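Transketolase (Campylobacter jejuni, PDB 3L84) belongs to the transketolase family of thiamine diphosphate-binding enzymes, built from two thiamine diphosphate-binding-type domains and a C-terminal domain, and assembles as a dimer. Local coordinates at residues 143-148 and 226-231; 58-63 and 124-129; 43-48 and 222-227; 165-170 and 231-236. One frame throughout, in Å; residues are numbered along the deposited sequence. Where two conformers were deposited one is given.

Contact 1: residues 143-148 and 226-231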
# COMPACT_ATOMS: atom_id res chain seq x y z
N ASP A 143 5.83 11.30 -31.22
CA ASP A 143 7.13 10.61 -31.44
C ASP A 143 8.20 10.87 -30.37
O ASP A 143 9.37 10.56 -30.57
CB ASP A 143 7.65 10.86 -32.84
CG ASP A 143 8.10 12.26 -33.04
OD1 ASP A 143 8.10 13.05 -32.06
OD2 ASP A 143 8.46 12.61 -34.20
N HIS A 144 7.80 11.35 -29.23
CA HIS A 144 8.74 11.90 -28.25
C HIS A 144 9.24 10.77 -27.33
O HIS A 144 8.79 9.61 -27.38
CB HIS A 144 8.02 12.98 -27.44
CG HIS A 144 6.89 12.45 -26.62
ND1 HIS A 144 7.07 11.88 -25.38
CD2 HIS A 144 5.57 12.35 -26.89
CE1 HIS A 144 5.89 11.52 -24.90
NE2 HIS A 144 4.96 11.78 -25.80
N LYS A 145 10.22 11.12 -26.51
CA LYS A 145 10.78 10.22 -25.50
C LYS A 145 10.23 10.51 -24.12
O LYS A 145 9.63 11.57 -23.88
CB LYS A 145 12.30 10.34 -25.50
CG LYS A 145 12.95 9.95 -26.81
CD LYS A 145 12.83 8.47 -27.16
CE LYS A 145 13.49 8.12 -28.50
NZ LYS A 145 13.25 6.70 -28.81
N ILE A 146 10.48 9.57 -23.22
CA ILE A 146 10.21 9.69 -21.79
C ILE A 146 11.49 9.34 -21.08
O ILE A 146 12.01 8.21 -21.25
CB ILE A 146 9.08 8.78 -21.31
CG1 ILE A 146 7.75 9.08 -22.04
CG2 ILE A 146 8.92 8.92 -19.79
CD1 ILE A 146 7.56 8.59 -23.45
N TYR A 147 12.09 10.31 -20.41
CA TYR A 147 13.34 10.15 -19.65
C TYR A 147 13.02 10.15 -18.18
O TYR A 147 12.34 11.04 -17.67
CB TYR A 147 14.30 11.30 -19.94
CG TYR A 147 14.81 11.38 -21.35
CD1 TYR A 147 15.84 10.56 -21.79
CD2 TYR A 147 14.27 12.29 -22.26
CE1 TYR A 147 16.34 10.67 -23.08
CE2 TYR A 147 14.73 12.38 -23.56
CZ TYR A 147 15.76 11.55 -23.98
OH TYR A 147 16.29 11.59 -25.28
N CYS A 148 13.50 9.14 -17.46
CA CYS A 148 13.31 9.10 -16.03
C CYS A 148 14.63 8.94 -15.33
O CYS A 148 15.39 8.03 -15.70
CB CYS A 148 12.43 7.90 -15.67
SG CYS A 148 12.08 7.67 -13.94
N GLN A 226 22.57 5.86 -28.30
CA GLN A 226 22.20 4.46 -28.44
C GLN A 226 20.80 4.18 -27.87
O GLN A 226 19.98 3.49 -28.51
CB GLN A 226 23.22 3.59 -27.73
CG GLN A 226 23.01 2.11 -27.87
CD GLN A 226 24.26 1.33 -27.51
OE1 GLN A 226 25.27 1.91 -27.07
NE2 GLN A 226 24.21 0.01 -27.72
N ALA A 227 20.52 4.72 -26.70
CA ALA A 227 19.21 4.51 -26.06
C ALA A 227 18.07 5.03 -26.95
O ALA A 227 17.04 4.38 -27.04
CB ALA A 227 19.18 5.18 -24.72
N LYS A 228 18.29 6.17 -27.60
CA LYS A 228 17.26 6.77 -28.45
C LYS A 228 16.90 5.93 -29.67
O LYS A 228 15.81 6.09 -30.22
CB LYS A 228 17.68 8.20 -28.84
CG LYS A 228 17.60 9.13 -27.64
CD LYS A 228 18.34 10.40 -27.77
CE LYS A 228 17.81 11.31 -28.82
NZ LYS A 228 18.87 12.35 -29.27
N LYS A 229 17.80 5.03 -30.07
CA LYS A 229 17.59 4.14 -31.22
C LYS A 229 17.17 2.74 -30.82
O LYS A 229 16.99 1.89 -31.67
CB LYS A 229 18.85 4.03 -32.11
CG LYS A 229 19.31 5.32 -32.67
CD LYS A 229 20.40 5.09 -33.66
CE LYS A 229 21.67 4.56 -33.04
NZ LYS A 229 22.81 4.73 -34.00
N SER A 230 16.98 2.51 -29.52
CA SER A 230 16.68 1.17 -29.02
C SER A 230 15.31 0.70 -29.55
O SER A 230 14.39 1.51 -29.74
CB SER A 230 16.70 1.15 -27.48
OG SER A 230 16.56 -0.18 -27.01
N THR A 231 15.19 -0.59 -29.78
CA THR A 231 13.87 -1.17 -30.07
C THR A 231 13.18 -1.72 -28.79
O THR A 231 12.15 -2.34 -28.88
CB THR A 231 13.95 -2.25 -31.09
OG1 THR A 231 14.79 -3.28 -30.56
CG2 THR A 231 14.50 -1.68 -32.43
O HOH W 1 14.42 5.09 -26.93
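Lys145 reaches from the loop just ahead of strand 146-151 to the C-terminal end of helix 217-228, where it meets Lys228. Its CB points toward the helix, and the bend at chi2 (-67°) turns the extended outer chain the same way; CB, CG and CD make no close touch, and the contact begins at CE, 3.5 Å from Lys228 O. At the tip, NZ donates a hydrogen bond of 3.0 Å to Lys228 O; the C=O...N angle is 125°, and the nitrogen is tilted from the carbonyl plane. NZ also donates to a water at 2.7 Å, which lies 2.7 Å from Ala227 O and can donate to it. One ammonium group thus serves the carbonyl of Lys228 directly and probably that of Ala227 through water, and a weak bond to Asp173 O adds a third.

Two residues on, Tyr147 passes its hydroxyl across the aliphatic stem of Lys228: OH lies 3.4 Å from Lys228 CD, with CG and CE of that lysine a little farther. The stem also rests on Ile176, while its NZ goes on to bond His45 ND1. The two lysines play different parts, one giving its ammonium group and the other its carbonyl and methylenes. A positive charge beside the carbonyl end of a helix should be favourable, since it would interact well with the helix dipole.

Contact 2: residues 58-63 and 124-129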
# COMPACT_ATOMS: atom_id res chain seq x y z
N ARG A 58 6.19 17.19 -26.53
CA ARG A 58 7.44 17.36 -25.80
C ARG A 58 7.96 16.04 -25.24
O ARG A 58 7.18 15.15 -24.90
CB ARG A 58 7.26 18.33 -24.64
CG ARG A 58 6.41 17.81 -23.52
CD ARG A 58 6.01 18.89 -22.55
NE ARG A 58 5.29 18.38 -21.39
CZ ARG A 58 3.98 18.24 -21.37
NH1 ARG A 58 3.24 18.49 -22.43
NH2 ARG A 58 3.36 17.84 -20.28
N ASP A 59 9.27 15.90 -25.12
CA ASP A 59 9.79 14.84 -24.28
C ASP A 59 9.33 15.06 -22.83
O ASP A 59 9.23 16.20 -22.38
CB ASP A 59 11.31 14.82 -24.27
CG ASP A 59 11.92 14.40 -25.58
OD1 ASP A 59 11.25 13.77 -26.45
OD2 ASP A 59 13.12 14.71 -25.80
N ARG A 60 9.05 13.98 -22.13
CA ARG A 60 8.60 14.03 -20.73
C ARG A 60 9.80 13.63 -19.86
O ARG A 60 10.30 12.51 -19.97
CB ARG A 60 7.40 13.11 -20.44
CG ARG A 60 6.15 13.20 -21.36
CD ARG A 60 5.56 14.55 -21.31
NE ARG A 60 4.15 14.63 -21.76
CZ ARG A 60 3.73 14.74 -23.02
NH1 ARG A 60 4.59 14.68 -24.03
NH2 ARG A 60 2.44 14.95 -23.31
N LEU A 61 10.23 14.50 -18.95
CA LEU A 61 11.31 14.27 -18.02
C LEU A 61 10.71 14.04 -16.65
O LEU A 61 9.92 14.85 -16.19
CB LEU A 61 12.23 15.47 -17.99
CG LEU A 61 13.39 15.49 -17.00
CD1 LEU A 61 14.31 14.34 -17.28
CD2 LEU A 61 14.09 16.87 -17.05
N VAL A 62 11.07 12.94 -16.01
CA VAL A 62 10.61 12.60 -14.65
C VAL A 62 11.79 12.35 -13.71
O VAL A 62 12.60 11.44 -13.96
CB VAL A 62 9.74 11.35 -14.65
CG1 VAL A 62 9.27 10.98 -13.20
CG2 VAL A 62 8.51 11.49 -15.58
N PHE A 63 11.87 13.10 -12.63
CA PHE A 63 12.82 12.83 -11.53
C PHE A 63 12.11 11.92 -10.54
O PHE A 63 11.36 12.41 -9.71
CB PHE A 63 13.22 14.12 -10.81
CG PHE A 63 14.31 14.91 -11.45
CD1 PHE A 63 14.25 15.30 -12.77
CD2 PHE A 63 15.37 15.40 -10.68
CE1 PHE A 63 15.30 16.07 -13.36
CE2 PHE A 63 16.38 16.17 -11.25
CZ PHE A 63 16.33 16.49 -12.58
N VAL A 124 6.81 5.00 -16.89
CA VAL A 124 6.23 3.93 -17.70
C VAL A 124 4.85 4.32 -18.17
O VAL A 124 4.48 4.09 -19.33
CB VAL A 124 6.22 2.61 -16.92
CG1 VAL A 124 5.33 1.55 -17.63
CG2 VAL A 124 7.65 2.09 -16.71
N GLY A 125 4.06 4.95 -17.28
CA GLY A 125 2.76 5.40 -17.69
C GLY A 125 2.76 6.48 -18.78
O GLY A 125 1.95 6.43 -19.70
N PHE A 126 3.67 7.43 -18.68
CA PHE A 126 3.81 8.42 -19.77
C PHE A 126 4.18 7.75 -21.08
O PHE A 126 3.71 8.19 -22.11
CB PHE A 126 4.85 9.49 -19.41
CG PHE A 126 4.39 10.54 -18.43
CD1 PHE A 126 3.26 11.26 -18.63
CD2 PHE A 126 5.16 10.81 -17.31
CE1 PHE A 126 2.83 12.27 -17.72
CE2 PHE A 126 4.74 11.79 -16.39
CZ PHE A 126 3.60 12.53 -16.61
N ALA A 127 4.99 6.70 -21.04
CA ALA A 127 5.41 5.98 -22.24
C ALA A 127 4.21 5.18 -22.82
O ALA A 127 4.02 5.17 -24.05
CB ALA A 127 6.60 5.11 -21.93
N MSE A 128 3.41 4.57 -21.95
CA MSE A 128 2.20 3.88 -22.44
C MSE A 128 1.21 4.88 -23.01
O MSE A 128 0.57 4.64 -24.05
CB MSE A 128 1.55 3.11 -21.31
CG MSE A 128 2.35 1.89 -20.85
SE MSE A 128 1.56 0.78 -19.52
CE MSE A 128 0.12 0.02 -20.59
N ALA A 129 1.01 5.98 -22.30
CA ALA A 129 0.12 7.06 -22.75
C ALA A 129 0.55 7.59 -24.11
O ALA A 129 -0.26 7.76 -25.00
CB ALA A 129 0.04 8.19 -21.72
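Strand 60-63 runs past helix 118-137 without any hydrogen bond between the two segments; the nearest CA atoms, of Arg60 and Phe126, are 7.4 Å apart. Arg60 and Val62, alternate residues of the strand, both direct their CB toward the helix, which answers with the single ring of Phe126. Val62 sends CG2 to the edge of that ring, near its plane, 3.8 Å from Phe126 CD2 and almost as close to CE2. It is the branch anti to its own carbonyl carbon that makes this touch, CG1 being anti to the backbone N (chi1 179°). Arg60 adds its methylene CG, 4.3 Å from Phe126 CG and oblique to the ring.

The guanidinium of Arg60 turns elsewhere: NH1 donates to Arg58 O at 2.8 Å, on a lone pair in the carbonyl plane, although the N-H...O angle is only 130°. Arg60 NE lies over the centre of one face of the Arg58 guanidinium. Further bonds to Leu56 O and Tyr404 O, and a cation-pi contact with Tyr404, hold the Arg60 group. The Phe126 ring also touches Ile146 and, on helix 391-404, Ala400 and Arg403. Such helix-on-sheet packing is characteristic of the alpha/beta fold with a parallel sheet found in thiamine diphosphate-binding domains.

Contact 3: residues 43-48 and 222-227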
# COMPACT_ATOMS: atom_id res chain seq x y z
N SER A 43 20.48 17.79 -21.47
CA SER A 43 19.91 19.05 -21.95
C SER A 43 20.05 19.24 -23.47
O SER A 43 19.24 19.96 -24.07
CB SER A 43 20.50 20.26 -21.22
OG SER A 43 21.83 20.55 -21.64
N TYR A 44 21.05 18.62 -24.09
CA TYR A 44 21.25 18.71 -25.55
C TYR A 44 20.35 17.77 -26.31
O TYR A 44 20.21 17.91 -27.52
CB TYR A 44 22.71 18.40 -25.89
CG TYR A 44 23.66 19.49 -25.48
CD1 TYR A 44 24.07 20.46 -26.40
CD2 TYR A 44 24.11 19.59 -24.17
CE1 TYR A 44 24.90 21.47 -26.03
CE2 TYR A 44 24.96 20.62 -23.79
CZ TYR A 44 25.36 21.56 -24.73
OH TYR A 44 26.21 22.58 -24.37
N HIS A 45 19.79 16.77 -25.63
CA HIS A 45 18.91 15.79 -26.27
C HIS A 45 17.42 16.08 -26.05
O HIS A 45 16.60 15.72 -26.89
CB HIS A 45 19.23 14.39 -25.72
CG HIS A 45 20.57 13.89 -26.13
ND1 HIS A 45 20.76 13.08 -27.22
CD2 HIS A 45 21.79 14.11 -25.60
CE1 HIS A 45 22.05 12.81 -27.34
NE2 HIS A 45 22.70 13.43 -26.37
N LEU A 46 17.08 16.68 -24.92
CA LEU A 46 15.70 16.88 -24.54
C LEU A 46 15.03 17.85 -25.47
O LEU A 46 15.56 18.96 -25.74
CB LEU A 46 15.66 17.43 -23.11
CG LEU A 46 14.33 17.38 -22.37
CD1 LEU A 46 14.01 15.92 -22.03
CD2 LEU A 46 14.36 18.24 -21.13
N LYS A 47 13.87 17.46 -25.99
CA LYS A 47 13.07 18.29 -26.86
C LYS A 47 11.90 18.83 -26.03
O LYS A 47 11.08 18.06 -25.49
CB LYS A 47 12.57 17.45 -28.01
CG LYS A 47 11.80 18.18 -29.07
CD LYS A 47 11.08 17.19 -29.98
CE LYS A 47 9.95 16.49 -29.25
NZ LYS A 47 9.00 15.92 -30.18
N HIS A 48 11.85 20.14 -25.87
CA HIS A 48 10.89 20.79 -24.98
C HIS A 48 10.83 22.28 -25.27
O HIS A 48 11.78 22.85 -25.80
CB HIS A 48 11.26 20.52 -23.50
CG HIS A 48 12.54 21.13 -23.01
ND1 HIS A 48 13.80 20.91 -23.55
CD2 HIS A 48 12.74 21.89 -21.91
CE1 HIS A 48 14.70 21.57 -22.82
NE2 HIS A 48 14.08 22.15 -21.81
N LYS A 222 27.10 9.12 -25.81
CA LYS A 222 27.03 7.93 -26.63
C LYS A 222 25.89 7.02 -26.14
O LYS A 222 25.17 6.44 -26.94
CB LYS A 222 28.36 7.18 -26.60
CG LYS A 222 28.40 5.93 -27.46
CD LYS A 222 29.75 5.25 -27.43
CE LYS A 222 29.75 3.99 -28.27
NZ LYS A 222 31.15 3.56 -28.61
N ALA A 223 25.72 6.90 -24.83
CA ALA A 223 24.66 6.07 -24.27
C ALA A 223 23.28 6.60 -24.63
O ALA A 223 22.37 5.85 -24.97
CB ALA A 223 24.80 5.95 -22.73
N LEU A 224 23.13 7.91 -24.57
CA LEU A 224 21.86 8.53 -24.92
C LEU A 224 21.56 8.35 -26.39
O LEU A 224 20.43 8.04 -26.75
CB LEU A 224 21.85 10.00 -24.53
CG LEU A 224 21.71 10.27 -23.03
CD1 LEU A 224 21.90 11.76 -22.71
CD2 LEU A 224 20.36 9.76 -22.48
N GLU A 225 22.56 8.49 -27.27
CA GLU A 225 22.33 8.26 -28.69
C GLU A 225 21.90 6.81 -28.94
O GLU A 225 20.99 6.56 -29.71
CB GLU A 225 23.55 8.62 -29.53
CG GLU A 225 23.88 10.11 -29.56
CD GLU A 225 22.85 10.95 -30.33
OE1 GLU A 225 21.71 10.48 -30.56
OE2 GLU A 225 23.17 12.10 -30.69
N GLN A 226 22.57 5.86 -28.30
CA GLN A 226 22.20 4.46 -28.44
C GLN A 226 20.80 4.18 -27.87
O GLN A 226 19.98 3.49 -28.51
CB GLN A 226 23.22 3.59 -27.73
CG GLN A 226 23.01 2.11 -27.87
CD GLN A 226 24.26 1.33 -27.51
OE1 GLN A 226 25.27 1.91 -27.07
NE2 GLN A 226 24.21 0.01 -27.72
N ALA A 227 20.52 4.72 -26.70
CA ALA A 227 19.21 4.51 -26.06
C ALA A 227 18.07 5.03 -26.95
O ALA A 227 17.04 4.38 -27.04
CB ALA A 227 19.18 5.18 -24.72
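The loop that follows helix 30-42 meets helix 217-228 through a CH-pi contact, in which the ring of His45 lies against Leu224. Leu224 CB sits over one face of the imidazole, 4.0 Å from its centroid and 12° off the ring normal, so the methylene is nearly centred. Leu224 CD1, over the same face but displaced toward the rim, is 3.7 Å from His45 CD2. His45 is set with CG anti to its carbonyl carbon (chi1 -68°), and its CB points toward the helix.

One residue along the helix, Glu225, in one of its two conformers, bends at chi2 and brings its carboxylate to the CE1 side of the imidazole. There OE2 is 3.6 Å from His45 CE1, approaching obliquely, with the carboxylate and ring planes 76° apart. No hydrogen bond joins this pair, so the acid could at most polarise the ring weakly through space.

Both ring nitrogens are engaged by other residues of helix 217-228, NE2 with Asn221 OD1 and ND1 with Lys228 NZ, a pairing consistent with a neutral imidazole protonated at NE2. These two bonds fix the ring's rotation and keep its face turned to Leu224. Beneath the helix, Leu224 and Ala223 rest on Ile236 of strand 234-239, and Ala223 also touches Ile212 of strand 208-213. The loop at 43-48 thus flanks helix 217-228 on the Leu224 side, and Lys47 ties it onward to Asp59, just before strand 60-63, by a backbone bond and a bond from its N to the Asp59 carboxylate.

Contact 4: residues 165-170 and 231-236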
# COMPACT_ATOMS: atom_id res chain seq x y z
N SER A 165 7.94 -4.38 -15.64
CA SER A 165 7.38 -5.58 -16.23
C SER A 165 6.47 -5.19 -17.39
O SER A 165 6.60 -5.70 -18.50
CB SER A 165 6.60 -6.37 -15.17
OG SER A 165 6.30 -7.69 -15.66
N LEU A 166 5.55 -4.26 -17.15
CA LEU A 166 4.67 -3.79 -18.20
C LEU A 166 5.42 -3.06 -19.33
O LEU A 166 5.03 -3.17 -20.51
CB LEU A 166 3.59 -2.85 -17.61
CG LEU A 166 2.42 -3.53 -16.91
CD1 LEU A 166 1.64 -2.55 -16.09
CD2 LEU A 166 1.51 -4.16 -17.96
N ALA A 167 6.49 -2.33 -19.01
CA ALA A 167 7.24 -1.63 -20.05
C ALA A 167 7.83 -2.61 -21.03
O ALA A 167 7.85 -2.33 -22.23
CB ALA A 167 8.35 -0.77 -19.43
N GLY A 168 8.35 -3.72 -20.54
CA GLY A 168 8.94 -4.71 -21.45
C GLY A 168 7.87 -5.39 -22.28
O GLY A 168 8.02 -5.57 -23.48
N LEU A 169 6.75 -5.75 -21.66
CA LEU A 169 5.64 -6.39 -22.36
C LEU A 169 5.12 -5.53 -23.51
O LEU A 169 4.87 -6.02 -24.62
CB LEU A 169 4.48 -6.66 -21.39
CG LEU A 169 3.22 -7.28 -22.01
CD1 LEU A 169 3.48 -8.73 -22.57
CD2 LEU A 169 2.15 -7.31 -20.96
N HIS A 170 4.99 -4.23 -23.27
CA HIS A 170 4.45 -3.32 -24.26
C HIS A 170 5.49 -2.71 -25.17
O HIS A 170 5.15 -1.83 -25.97
CB HIS A 170 3.55 -2.29 -23.59
CG HIS A 170 2.30 -2.90 -23.07
ND1 HIS A 170 1.26 -3.26 -23.90
CD2 HIS A 170 1.95 -3.33 -21.83
CE1 HIS A 170 0.31 -3.84 -23.19
NE2 HIS A 170 0.70 -3.87 -21.93
N THR A 231 15.19 -0.59 -29.78
CA THR A 231 13.87 -1.17 -30.07
C THR A 231 13.18 -1.72 -28.79
O THR A 231 12.15 -2.34 -28.88
CB THR A 231 13.95 -2.25 -31.09
OG1 THR A 231 14.79 -3.28 -30.56
CG2 THR A 231 14.50 -1.68 -32.43
N LYS A 232 13.78 -1.46 -27.63
CA LYS A 232 13.30 -1.89 -26.33
C LYS A 232 13.26 -0.69 -25.41
O LYS A 232 13.93 0.31 -25.65
CB LYS A 232 14.27 -2.93 -25.74
CG LYS A 232 14.30 -4.23 -26.49
CD LYS A 232 15.30 -5.18 -25.86
CE LYS A 232 15.42 -6.50 -26.61
NZ LYS A 232 16.84 -6.81 -26.87
N PRO A 233 12.48 -0.78 -24.32
CA PRO A 233 12.75 0.17 -23.22
C PRO A 233 14.21 0.04 -22.85
O PRO A 233 14.76 -1.08 -22.93
CB PRO A 233 11.79 -0.29 -22.09
CG PRO A 233 11.48 -1.73 -22.42
CD PRO A 233 11.49 -1.79 -23.92
N CYS A 234 14.85 1.14 -22.48
CA CYS A 234 16.29 1.14 -22.25
C CYS A 234 16.66 1.64 -20.88
O CYS A 234 16.17 2.69 -20.47
CB CYS A 234 16.96 1.99 -23.31
SG CYS A 234 18.77 1.97 -23.30
N LEU A 235 17.52 0.89 -20.21
CA LEU A 235 18.09 1.25 -18.93
C LEU A 235 19.53 1.64 -19.14
O LEU A 235 20.28 0.87 -19.72
CB LEU A 235 18.01 0.09 -17.95
CG LEU A 235 18.75 0.30 -16.62
CD1 LEU A 235 18.00 1.33 -15.79
CD2 LEU A 235 18.90 -0.98 -15.80
N ILE A 236 19.90 2.81 -18.67
CA ILE A 236 21.29 3.24 -18.57
C ILE A 236 21.69 3.17 -17.10
O ILE A 236 21.16 3.90 -16.26
CB ILE A 236 21.50 4.67 -19.12
CG1 ILE A 236 21.12 4.69 -20.60
CG2 ILE A 236 22.94 5.11 -18.91
CD1 ILE A 236 21.09 6.12 -21.23
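This is a small, buried van der Waals contact in which the last turn of helix 158-169 lies against the residue leading into strand 234-239. Pro233 carries it from the strand side, and Ala167 with Gly168 from the helix side. The backbones come close, Gly168 CA and Pro233 CA being 6.4 Å apart, which the small residues on the helix allow. The pyrrolidine ring points its CB toward the helix, and its outer corner does most of the touching: Pro233 CG lies 3.7 Å from Ala167 O and 4.0 Å from Gly168 CA. Next, Pro233 CD is 4.0 Å from Ala167 O. On the inner side the Ala167 methyl and the Pro233 CB methylene meet more loosely, with Ala167 CB 4.4 Å from Pro233 CB.

Pro233 is wedged between helix and sheet, for its ring also touches Phe175 of strand 175-181 and Phe207, while Ala167 packs on Leu172. Elsewhere on the same helix, Ser165 OG bonds Glu196 of the second subunit and Leu169 touches Ala193 of that subunit, so the helix that receives the proline also lies at the dimer interface.

No hydrogen bond crosses between the segments, and proline has no N-H to offer Ala167 O. What joins them is van der Waals contact of ring carbons with a methyl, a glycine CA and a peptide oxygen, an attraction that depends on close fit and gives little directional preference.

In the fold
All four contacts lie in the thiamine diphosphate-binding domain and gather about the five-stranded parallel sheet ordered 60-63, 146-151, 175-181, 234-239, 208-213. Contacts 1 and 3 share helix 217-228, their centres about 8 Å apart. Contacts 1 and 2, centres about 10 Å apart, are linked through the neighbouring strands 60-63 and 146-151. Contacts 3 and 4 have centres about 17 Å apart, contact 4 being at strand 234-239, which follows the shared helix. Along the chain contact 2 is nested within the loop closed by contact 3, whereas contacts 1 and 4 alternate. Together they join parts far apart in sequence around one sheet, through loops, strand ends and helices.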